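Local coordinates for protein ABC-type metal ion transport system, periplasmic component (Vibrio vulnificus, PDB 3K2D) that binds methionine between its two alpha/beta lobes, activates Toll-like receptor 2, and probably serves as the substrate-binding lipoprotein of an ABC importer, at residues Ser55-Ala60 with Val205-Asn210; Val8-Met13 with Leu34-Val39; Glu30-Asp35 with Val216-Lys221. The protein carries 4 engineered substitutions. All blocks are in the same frame, centred on the assembly; numbering follows the deposited sequence.

All three contacts lie in one lobe. Interactions 1 and 2 pair neighbouring strands of its five-stranded sheet and meet where 8-13 lies beside 58-63: interaction 2, partly buried at the edge of the sheet, joins 8-13 to the outermost strand 36-41, and interaction 1 joins 58-63 to strand 202-207. Both rest on backbone hydrogen bonds, but the parallel pair of interaction 2 is sealed by valines and leucines, whereas the buried interaction 1 adds an arginine gripping carbonyl oxygens. Interaction 3 is a surface contact without hydrogen bonds, packing the end of helix 16-32 against helix 214-223. Phe219 of that helix also touches Val10 and Val36, and Val216 touches Met58 and Ala206.

Interaction 1: residues Ser55-Ala60 with Val205-Asn210; sequences SIDMNA and VARQDN. Engineered in segment 55-60: Met58 (natural residue Ile).
Arg207 NH1 is divided between two backbone carbonyls: it donates to Ile56 O (3.0 Å), which lies in the guanidinium plane, and to Leu51 O in the last turn of helix 47-53. The N-H...O angle to Ile56 is 145°, a moderately bent bond. A bend at chi3 (-66°) turns the guanidinium toward the carbonyl of Ile56, and NE forms a salt bridge with Asp209 OD1 whose hydrogen bond is weak (3.4 Å). Arg207 NH2 stops 4.2 Å from Asp57 OD1, with the carboxylate and guanidinium planes 51° apart. A water bridges this gap, accepting from NH2 and donating weakly to OD1, while Asp57 OD2 takes the backbone N-H of Lys9.

Further along, Asn59 and Val205 form an antiparallel hydrogen-bonded pair, Asn59 N to Val205 O and Val205 N to Asn59 O, both 2.9 Å. Their side chains lie alongside each other on one face, Asn59 OD1 being 3.7 Å from Val205 CB; Asn59 ND2 turns to Asn48 OD1. On the other face the engineered Met58 brings its CB to 4.3 Å from Ala206 CB, and both residues pack on Val216 of helix 214-223. The antiparallel strand 202-207, set between strands 58-63 and 78-83, gives the sheet the 2-1-3-5-4 strand order characteristic of type II periplasmic binding proteins.

Interaction 2: residues Val8-Met13 with Leu34-Val39; sequences VKVGVM and LDVELV
Val36 sits between two valines of the neighbouring strand: its CG2 meets Val8 CG1 at 3.7 Å, and its CG1 meets Val10 CG2 at the same distance. Val8 reaches two partners with a single methyl. With chi1 at 61°, its CG1 stands between the backbone N and the carbonyl carbon and faces both Val36 and Leu34, whose CD2 arrives at about a right angle, 3.7 Å away. Leu38 extends this apolar layer, bringing CD1 to 4.2 Å from Val10 CB. Phe219 of helix 214-223 packs on Val10 and Val36, and Ala25 of helix 16-32 also lies against Val36.

The two strands belong to a beta-alpha-beta unit: strand 8-13 leads into helix 16-32, which returns the chain to strand 36-41, parallel to the first and next to it in the sheet. The two short strand segments run at 33° to each other. Five backbone hydrogen bonds zip them together. Val8 N donates to Asp35 O and Glu37 N to Val8 O; then Val10 N reaches Glu37 O, and Val39 N reaches Val10 O (2.8 Å). Val12 N bonds to Val39 O, and the pairing continues to Phe41.

On the face away from the valine layer, Lys9 CB lies 4.2 Å from Val39 CG2. Beyond CG the Lys9 chain is extended, and Glu37 runs alongside it in the same direction. Glu37 OE2 comes nearest to the methylene CE of Lys9, 3.3 Å, while NZ of Lys9 projects past it to 4.5 Å. Opposite charges thus lie near each other at this polar edge without forming a salt bridge.

Interaction 3: residues Glu30-Asp35 with Val216-Lys221; sequences EKYGLD and VQNFVK
The carboxamide of Asn218 stacks over one face of the Tyr32 ring, the planes only 8° apart, and CG of Asn218 is 3.9 Å from Tyr32 CG. With Asn218 CG anti to its own carbonyl carbon, the chi1 of -73° lays the amide over the ring. A CH-pi contact accompanies the stack, Asn218 CB lying 4.2 Å from the ring centroid and off-centre, 30° from the normal. Lys31 CB covers the opposite face, so the ring is sandwiched between its own helix and helix 214-223.

Van der Waals contacts add to the stack. The Lys221 chain passes the phenol end at about a right angle, placing CD 3.3 Å from Tyr32 OH. After the helix, Gly33 adopts positive phi and the chain turns, setting Leu34 CD1 against Asn218 CB (4.2 Å) and Phe219 CB (4.3 Å).

Neither a hydrogen bond nor a salt bridge crosses between the two segments. Although Tyr32, Asn218 and Lys221 all carry polar groups, their attraction here probably rests mainly on dispersion, perhaps with an amide-pi component from the nearly parallel planes.

Interaction 1: residues Ser55-Ala60 with Val205-Asn210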
loop_
_atom_site.group_PDB
_atom_site.type_symbol
_atom_site.label_atom_id
_atom_site.label_comp_id
_atom_site.label_asym_id
_atom_site.label_seq_id
_atom_site.Cartn_x
_atom_site.Cartn_y
_atom_site.Cartn_z
ATOM N N SER A 55 -18.638 -9.756 1.472
ATOM C CA SER A 55 -18.915 -8.797 2.533
ATOM C C SER A 55 -18.837 -7.371 2.013
ATOM O O SER A 55 -19.427 -6.460 2.600
ATOM C CB SER A 55 -17.932 -8.991 3.689
ATOM O OG SER A 55 -17.998 -10.315 4.190
ATOM N N ILE A 56 -18.090 -7.177 0.930
ATOM C CA ILE A 56 -17.967 -5.864 0.300
ATOM C C ILE A 56 -17.992 -6.070 -1.212
ATOM O O ILE A 56 -17.696 -7.160 -1.699
ATOM C CB ILE A 56 -16.665 -5.115 0.697
ATOM C CG1 ILE A 56 -15.437 -5.990 0.428
ATOM C CG2 ILE A 56 -16.738 -4.673 2.148
ATOM C CD1 ILE A 56 -14.112 -5.299 0.747
ATOM N N ASP A 57 -18.343 -5.024 -1.951
ATOM C CA ASP A 57 -18.450 -5.119 -3.402
ATOM C C ASP A 57 -17.146 -4.809 -4.121
ATOM O O ASP A 57 -16.994 -5.144 -5.293
ATOM C CB ASP A 57 -19.566 -4.190 -3.891
ATOM C CG ASP A 57 -20.933 -4.557 -3.313
ATOM O OD1 ASP A 57 -21.604 -5.458 -3.866
ATOM O OD2 ASP A 57 -21.337 -3.950 -2.295
ATOM N N MET A 58 -16.214 -4.164 -3.424
ATOM C CA MET A 58 -14.908 -3.826 -3.998
ATOM C C MET A 58 -13.974 -3.247 -2.935
ATOM O O MET A 58 -14.411 -2.920 -1.827
ATOM C CB MET A 58 -15.062 -2.832 -5.180
ATOM C CG MET A 58 -15.608 -1.416 -4.849
ATOM S SD MET A 58 -15.950 -0.324 -6.272
ATOM C CE MET A 58 -17.487 -0.637 -6.442
ATOM N N ASN A 59 -12.680 -3.166 -3.248
ATOM C CA ASN A 59 -11.720 -2.573 -2.317
ATOM C C ASN A 59 -10.675 -1.765 -3.068
ATOM O O ASN A 59 -10.481 -1.935 -4.274
ATOM C CB ASN A 59 -11.027 -3.626 -1.436
ATOM C CG ASN A 59 -10.218 -4.646 -2.232
ATOM O OD1 ASN A 59 -9.435 -4.301 -3.120
ATOM N ND2 ASN A 59 -10.395 -5.916 -1.893
ATOM N N ALA A 60 -10.013 -0.873 -2.346
ATOM C CA ALA A 60 -8.985 -0.028 -2.933
ATOM C C ALA A 60 -7.861 0.102 -1.920
ATOM O O ALA A 60 -7.918 0.963 -1.042
ATOM C CB ALA A 60 -9.569 1.345 -3.268
ATOM N N VAL A 205 -10.070 -3.068 -6.887
ATOM C CA VAL A 205 -10.324 -4.431 -7.290
ATOM C C VAL A 205 -11.732 -4.849 -6.905
ATOM O O VAL A 205 -12.256 -4.460 -5.843
ATOM C CB VAL A 205 -9.313 -5.399 -6.632
ATOM C CG1 VAL A 205 -9.576 -6.820 -7.096
ATOM C CG2 VAL A 205 -7.886 -4.969 -6.974
ATOM N N ALA A 206 -12.337 -5.646 -7.779
ATOM C CA ALA A 206 -13.679 -6.142 -7.555
ATOM C C ALA A 206 -13.656 -7.643 -7.801
ATOM O O ALA A 206 -12.615 -8.205 -8.161
ATOM C CB ALA A 206 -14.645 -5.460 -8.516
ATOM N N ARG A 207 -14.790 -8.304 -7.590
ATOM C CA ARG A 207 -14.843 -9.730 -7.857
ATOM C C ARG A 207 -14.813 -9.926 -9.362
ATOM O O ARG A 207 -15.059 -9.002 -10.135
ATOM C CB ARG A 207 -16.106 -10.365 -7.286
ATOM C CG ARG A 207 -16.037 -10.613 -5.796
ATOM C CD ARG A 207 -17.190 -11.469 -5.345
ATOM N NE ARG A 207 -18.463 -10.776 -5.491
ATOM C CZ ARG A 207 -18.844 -9.769 -4.717
ATOM N NH1 ARG A 207 -18.047 -9.344 -3.750
ATOM N NH2 ARG A 207 -20.020 -9.195 -4.897
ATOM N N GLN A 208 -14.497 -11.144 -9.761
ATOM C CA GLN A 208 -14.419 -11.538 -11.157
ATOM C C GLN A 208 -15.815 -11.480 -11.794
ATOM O O GLN A 208 -15.959 -11.154 -12.973
ATOM C CB GLN A 208 -13.864 -12.953 -11.186
ATOM C CG GLN A 208 -13.375 -13.488 -12.491
ATOM C CD GLN A 208 -12.509 -14.714 -12.261
ATOM O OE1 GLN A 208 -11.355 -14.602 -11.828
ATOM N NE2 GLN A 208 -13.070 -15.893 -12.517
ATOM N N ASP A 209 -16.843 -11.775 -10.998
ATOM C CA ASP A 209 -18.215 -11.773 -11.486
ATOM C C ASP A 209 -18.994 -10.477 -11.311
ATOM O O ASP A 209 -20.186 -10.443 -11.592
ATOM C CB ASP A 209 -19.017 -12.910 -10.848
ATOM C CG ASP A 209 -19.105 -12.794 -9.331
ATOM O OD1 ASP A 209 -18.816 -11.712 -8.778
ATOM O OD2 ASP A 209 -19.478 -13.793 -8.682
ATOM N N ASN A 210 -18.360 -9.409 -10.850
ATOM C CA ASN A 210 -19.102 -8.165 -10.705
ATOM C C ASN A 210 -18.360 -6.969 -11.270
ATOM O O ASN A 210 -18.878 -5.854 -11.274
ATOM C CB ASN A 210 -19.445 -7.901 -9.230
ATOM C CG ASN A 210 -18.224 -7.549 -8.393
ATOM O OD1 ASN A 210 -18.353 -7.069 -7.273
ATOM N ND2 ASN A 210 -17.036 -7.797 -8.932
HETATM O O HOH W 1 -21.137 -7.511 -2.500
#

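Interaction 2: residues Val8-Met13 with Leu34-Val39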
loop_
_atom_site.group_PDB
_atom_site.type_symbol
_atom_site.label_atom_id
_atom_site.label_comp_id
_atom_site.label_asym_id
_atom_site.label_seq_id
_atom_site.Cartn_x
_atom_site.Cartn_y
_atom_site.Cartn_z
ATOM N N VAL A 8 -23.393 0.534 -1.904
ATOM C CA VAL A 8 -22.361 -0.401 -2.314
ATOM C C VAL A 8 -21.210 -0.256 -1.320
ATOM O O VAL A 8 -20.791 0.859 -1.003
ATOM C CB VAL A 8 -21.884 -0.108 -3.766
ATOM C CG1 VAL A 8 -21.296 1.276 -3.862
ATOM C CG2 VAL A 8 -20.876 -1.129 -4.197
ATOM N N LYS A 9 -20.723 -1.384 -0.812
ATOM C CA LYS A 9 -19.644 -1.380 0.163
ATOM C C LYS A 9 -18.260 -1.437 -0.456
ATOM O O LYS A 9 -17.917 -2.401 -1.141
ATOM C CB LYS A 9 -19.809 -2.549 1.131
ATOM C CG LYS A 9 -20.945 -2.373 2.099
ATOM C CD LYS A 9 -21.158 -3.600 2.963
ATOM C CE LYS A 9 -22.369 -3.386 3.860
ATOM N NZ LYS A 9 -22.906 -4.661 4.423
ATOM N N VAL A 10 -17.469 -0.398 -0.200
ATOM C CA VAL A 10 -16.106 -0.316 -0.705
ATOM C C VAL A 10 -15.152 -0.465 0.478
ATOM O O VAL A 10 -15.295 0.221 1.494
ATOM C CB VAL A 10 -15.823 1.049 -1.395
ATOM C CG1 VAL A 10 -14.383 1.103 -1.872
ATOM C CG2 VAL A 10 -16.769 1.254 -2.573
ATOM N N GLY A 11 -14.189 -1.373 0.343
ATOM C CA GLY A 11 -13.218 -1.594 1.400
ATOM C C GLY A 11 -11.966 -0.757 1.189
ATOM O O GLY A 11 -11.403 -0.732 0.094
ATOM N N VAL A 12 -11.538 -0.062 2.237
ATOM C CA VAL A 12 -10.355 0.780 2.153
ATOM C C VAL A 12 -9.551 0.697 3.447
ATOM O O VAL A 12 -9.979 0.078 4.421
ATOM C CB VAL A 12 -10.750 2.253 1.882
ATOM C CG1 VAL A 12 -11.612 2.344 0.620
ATOM C CG2 VAL A 12 -11.494 2.827 3.079
ATOM N N MET A 13 -8.380 1.310 3.464
ATOM C CA MET A 13 -7.575 1.274 4.668
ATOM C C MET A 13 -7.857 2.506 5.520
ATOM O O MET A 13 -8.019 3.618 5.009
ATOM C CB MET A 13 -6.080 1.186 4.318
ATOM C CG MET A 13 -5.676 -0.054 3.481
ATOM S SD MET A 13 -6.231 -1.615 4.083
ATOM C CE MET A 13 -5.341 -1.755 5.300
ATOM N N LEU A 34 -24.332 7.584 -7.174
ATOM C CA LEU A 34 -23.930 6.302 -6.620
ATOM C C LEU A 34 -23.701 6.464 -5.124
ATOM O O LEU A 34 -22.794 7.176 -4.709
ATOM C CB LEU A 34 -22.625 5.843 -7.280
ATOM C CG LEU A 34 -22.293 4.353 -7.440
ATOM C CD1 LEU A 34 -20.779 4.215 -7.446
ATOM C CD2 LEU A 34 -22.887 3.514 -6.328
ATOM N N ASP A 35 -24.523 5.817 -4.312
ATOM C CA ASP A 35 -24.352 5.918 -2.872
ATOM C C ASP A 35 -23.312 4.918 -2.400
ATOM O O ASP A 35 -23.481 3.711 -2.558
ATOM C CB ASP A 35 -25.680 5.692 -2.157
ATOM C CG ASP A 35 -26.626 6.865 -2.320
ATOM O OD1 ASP A 35 -26.158 8.019 -2.196
ATOM O OD2 ASP A 35 -27.827 6.642 -2.566
ATOM N N VAL A 36 -22.228 5.426 -1.827
ATOM C CA VAL A 36 -21.162 4.562 -1.364
ATOM C C VAL A 36 -20.992 4.561 0.145
ATOM O O VAL A 36 -21.168 5.577 0.812
ATOM C CB VAL A 36 -19.812 4.960 -2.009
ATOM C CG1 VAL A 36 -18.665 4.165 -1.390
ATOM C CG2 VAL A 36 -19.869 4.717 -3.503
ATOM N N GLU A 37 -20.661 3.392 0.672
ATOM C CA GLU A 37 -20.417 3.231 2.092
ATOM C C GLU A 37 -19.001 2.706 2.256
ATOM O O GLU A 37 -18.686 1.597 1.834
ATOM C CB GLU A 37 -21.404 2.248 2.719
ATOM C CG GLU A 37 -20.895 1.658 4.013
ATOM C CD GLU A 37 -21.985 1.018 4.832
ATOM O OE1 GLU A 37 -22.804 1.767 5.417
ATOM O OE2 GLU A 37 -22.027 -0.229 4.887
ATOM N N LEU A 38 -18.145 3.521 2.853
ATOM C CA LEU A 38 -16.772 3.130 3.075
ATOM C C LEU A 38 -16.679 2.165 4.237
ATOM O O LEU A 38 -17.352 2.337 5.246
ATOM C CB LEU A 38 -15.909 4.357 3.364
ATOM C CG LEU A 38 -15.295 5.117 2.186
ATOM C CD1 LEU A 38 -15.786 4.579 0.858
ATOM C CD2 LEU A 38 -15.625 6.585 2.336
ATOM N N VAL A 39 -15.853 1.138 4.070
ATOM C CA VAL A 39 -15.615 0.147 5.106
ATOM C C VAL A 39 -14.098 0.122 5.293
ATOM O O VAL A 39 -13.352 -0.374 4.440
ATOM C CB VAL A 39 -16.128 -1.257 4.691
ATOM C CG1 VAL A 39 -15.846 -2.265 5.799
ATOM C CG2 VAL A 39 -17.621 -1.202 4.416
#

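Interaction 3: residues Glu30-Asp35 with Val216-Lys221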
loop_
_atom_site.group_PDB
_atom_site.type_symbol
_atom_site.label_atom_id
_atom_site.label_comp_id
_atom_site.label_asym_id
_atom_site.label_seq_id
_atom_site.Cartn_x
_atom_site.Cartn_y
_atom_site.Cartn_z
ATOM N N GLU A 30 -22.395 12.907 -6.611
ATOM C CA GLU A 30 -22.738 14.082 -7.394
ATOM C C GLU A 30 -22.769 13.778 -8.881
ATOM O O GLU A 30 -23.658 14.236 -9.590
ATOM C CB GLU A 30 -21.731 15.201 -7.120
ATOM C CG GLU A 30 -21.351 15.306 -5.655
ATOM C CD GLU A 30 -20.454 16.491 -5.353
ATOM O OE1 GLU A 30 -19.487 16.731 -6.122
ATOM O OE2 GLU A 30 -20.714 17.172 -4.333
ATOM N N LYS A 31 -21.799 12.998 -9.347
ATOM C CA LYS A 31 -21.700 12.647 -10.759
ATOM C C LYS A 31 -22.543 11.456 -11.217
ATOM O O LYS A 31 -23.145 11.497 -12.289
ATOM C CB LYS A 31 -20.242 12.364 -11.128
ATOM C CG LYS A 31 -19.346 13.580 -11.230
ATOM C CD LYS A 31 -17.923 13.152 -11.575
ATOM C CE LYS A 31 -17.031 14.337 -11.942
ATOM N NZ LYS A 31 -17.287 14.856 -13.319
ATOM N N TYR A 32 -22.592 10.395 -10.421
ATOM C CA TYR A 32 -23.335 9.207 -10.836
ATOM C C TYR A 32 -24.511 8.830 -9.941
ATOM O O TYR A 32 -25.218 7.855 -10.216
ATOM C CB TYR A 32 -22.360 8.029 -10.943
ATOM C CG TYR A 32 -21.073 8.411 -11.638
ATOM C CD1 TYR A 32 -21.075 8.820 -12.974
ATOM C CD2 TYR A 32 -19.860 8.436 -10.943
ATOM C CE1 TYR A 32 -19.909 9.252 -13.599
ATOM C CE2 TYR A 32 -18.685 8.868 -11.558
ATOM C CZ TYR A 32 -18.718 9.276 -12.887
ATOM O OH TYR A 32 -17.567 9.728 -13.504
ATOM N N GLY A 33 -24.731 9.601 -8.880
ATOM C CA GLY A 33 -25.823 9.287 -7.980
ATOM C C GLY A 33 -25.601 7.914 -7.385
ATOM O O GLY A 33 -26.542 7.176 -7.126
ATOM N N LEU A 34 -24.332 7.584 -7.174
ATOM C CA LEU A 34 -23.930 6.302 -6.620
ATOM C C LEU A 34 -23.701 6.464 -5.124
ATOM O O LEU A 34 -22.794 7.176 -4.709
ATOM C CB LEU A 34 -22.625 5.843 -7.280
ATOM C CG LEU A 34 -22.293 4.353 -7.440
ATOM C CD1 LEU A 34 -20.779 4.215 -7.446
ATOM C CD2 LEU A 34 -22.887 3.514 -6.328
ATOM N N ASP A 35 -24.523 5.817 -4.312
ATOM C CA ASP A 35 -24.352 5.918 -2.872
ATOM C C ASP A 35 -23.312 4.918 -2.400
ATOM O O ASP A 35 -23.481 3.711 -2.558
ATOM C CB ASP A 35 -25.680 5.692 -2.157
ATOM C CG ASP A 35 -26.626 6.865 -2.320
ATOM O OD1 ASP A 35 -26.158 8.019 -2.196
ATOM O OD2 ASP A 35 -27.827 6.642 -2.566
ATOM N N VAL A 216 -19.163 -0.641 -9.903
ATOM C CA VAL A 216 -17.723 -0.734 -9.789
ATOM C C VAL A 216 -17.078 0.272 -10.731
ATOM O O VAL A 216 -16.298 1.120 -10.298
ATOM C CB VAL A 216 -17.234 -2.146 -10.135
ATOM C CG1 VAL A 216 -15.715 -2.209 -10.048
ATOM C CG2 VAL A 216 -17.867 -3.148 -9.174
ATOM N N GLN A 217 -17.417 0.192 -12.014
ATOM C CA GLN A 217 -16.851 1.108 -12.992
ATOM C C GLN A 217 -17.016 2.582 -12.598
ATOM O O GLN A 217 -16.074 3.366 -12.727
ATOM C CB GLN A 217 -17.483 0.896 -14.374
ATOM C CG GLN A 217 -17.257 -0.452 -15.031
ATOM C CD GLN A 217 -15.792 -0.795 -15.209
ATOM O OE1 GLN A 217 -15.007 0.007 -15.723
ATOM N NE2 GLN A 217 -15.414 -2.006 -14.791
ATOM N N ASN A 218 -18.198 2.977 -12.129
ATOM C CA ASN A 218 -18.404 4.384 -11.773
ATOM C C ASN A 218 -17.554 4.849 -10.609
ATOM O O ASN A 218 -17.054 5.960 -10.620
ATOM C CB ASN A 218 -19.883 4.682 -11.478
ATOM C CG ASN A 218 -20.731 4.706 -12.736
ATOM O OD1 ASN A 218 -20.228 4.975 -13.824
ATOM N ND2 ASN A 218 -22.022 4.444 -12.590
ATOM N N PHE A 219 -17.391 4.005 -9.599
ATOM C CA PHE A 219 -16.571 4.389 -8.464
ATOM C C PHE A 219 -15.131 4.613 -8.934
ATOM O O PHE A 219 -14.467 5.544 -8.484
ATOM C CB PHE A 219 -16.599 3.315 -7.378
ATOM C CG PHE A 219 -15.796 3.677 -6.174
ATOM C CD1 PHE A 219 -16.257 4.630 -5.281
ATOM C CD2 PHE A 219 -14.534 3.132 -5.975
ATOM C CE1 PHE A 219 -15.466 5.034 -4.213
ATOM C CE2 PHE A 219 -13.743 3.533 -4.914
ATOM C CZ PHE A 219 -14.208 4.484 -4.034
ATOM N N VAL A 220 -14.663 3.754 -9.843
ATOM C CA VAL A 220 -13.314 3.851 -10.404
ATOM C C VAL A 220 -13.130 5.204 -11.070
ATOM O O VAL A 220 -12.100 5.850 -10.906
ATOM C CB VAL A 220 -13.051 2.756 -11.482
ATOM C CG1 VAL A 220 -11.745 3.028 -12.204
ATOM C CG2 VAL A 220 -12.999 1.394 -10.848
ATOM N N LYS A 221 -14.134 5.631 -11.825
ATOM C CA LYS A 221 -14.066 6.906 -12.527
ATOM C C LYS A 221 -14.036 8.072 -11.537
ATOM O O LYS A 221 -13.236 8.999 -11.660
ATOM C CB LYS A 221 -15.258 7.041 -13.489
ATOM C CG LYS A 221 -14.908 7.740 -14.798
ATOM C CD LYS A 221 -16.099 7.865 -15.757
ATOM C CE LYS A 221 -16.551 6.520 -16.335
ATOM N NZ LYS A 221 -17.198 5.620 -15.328
#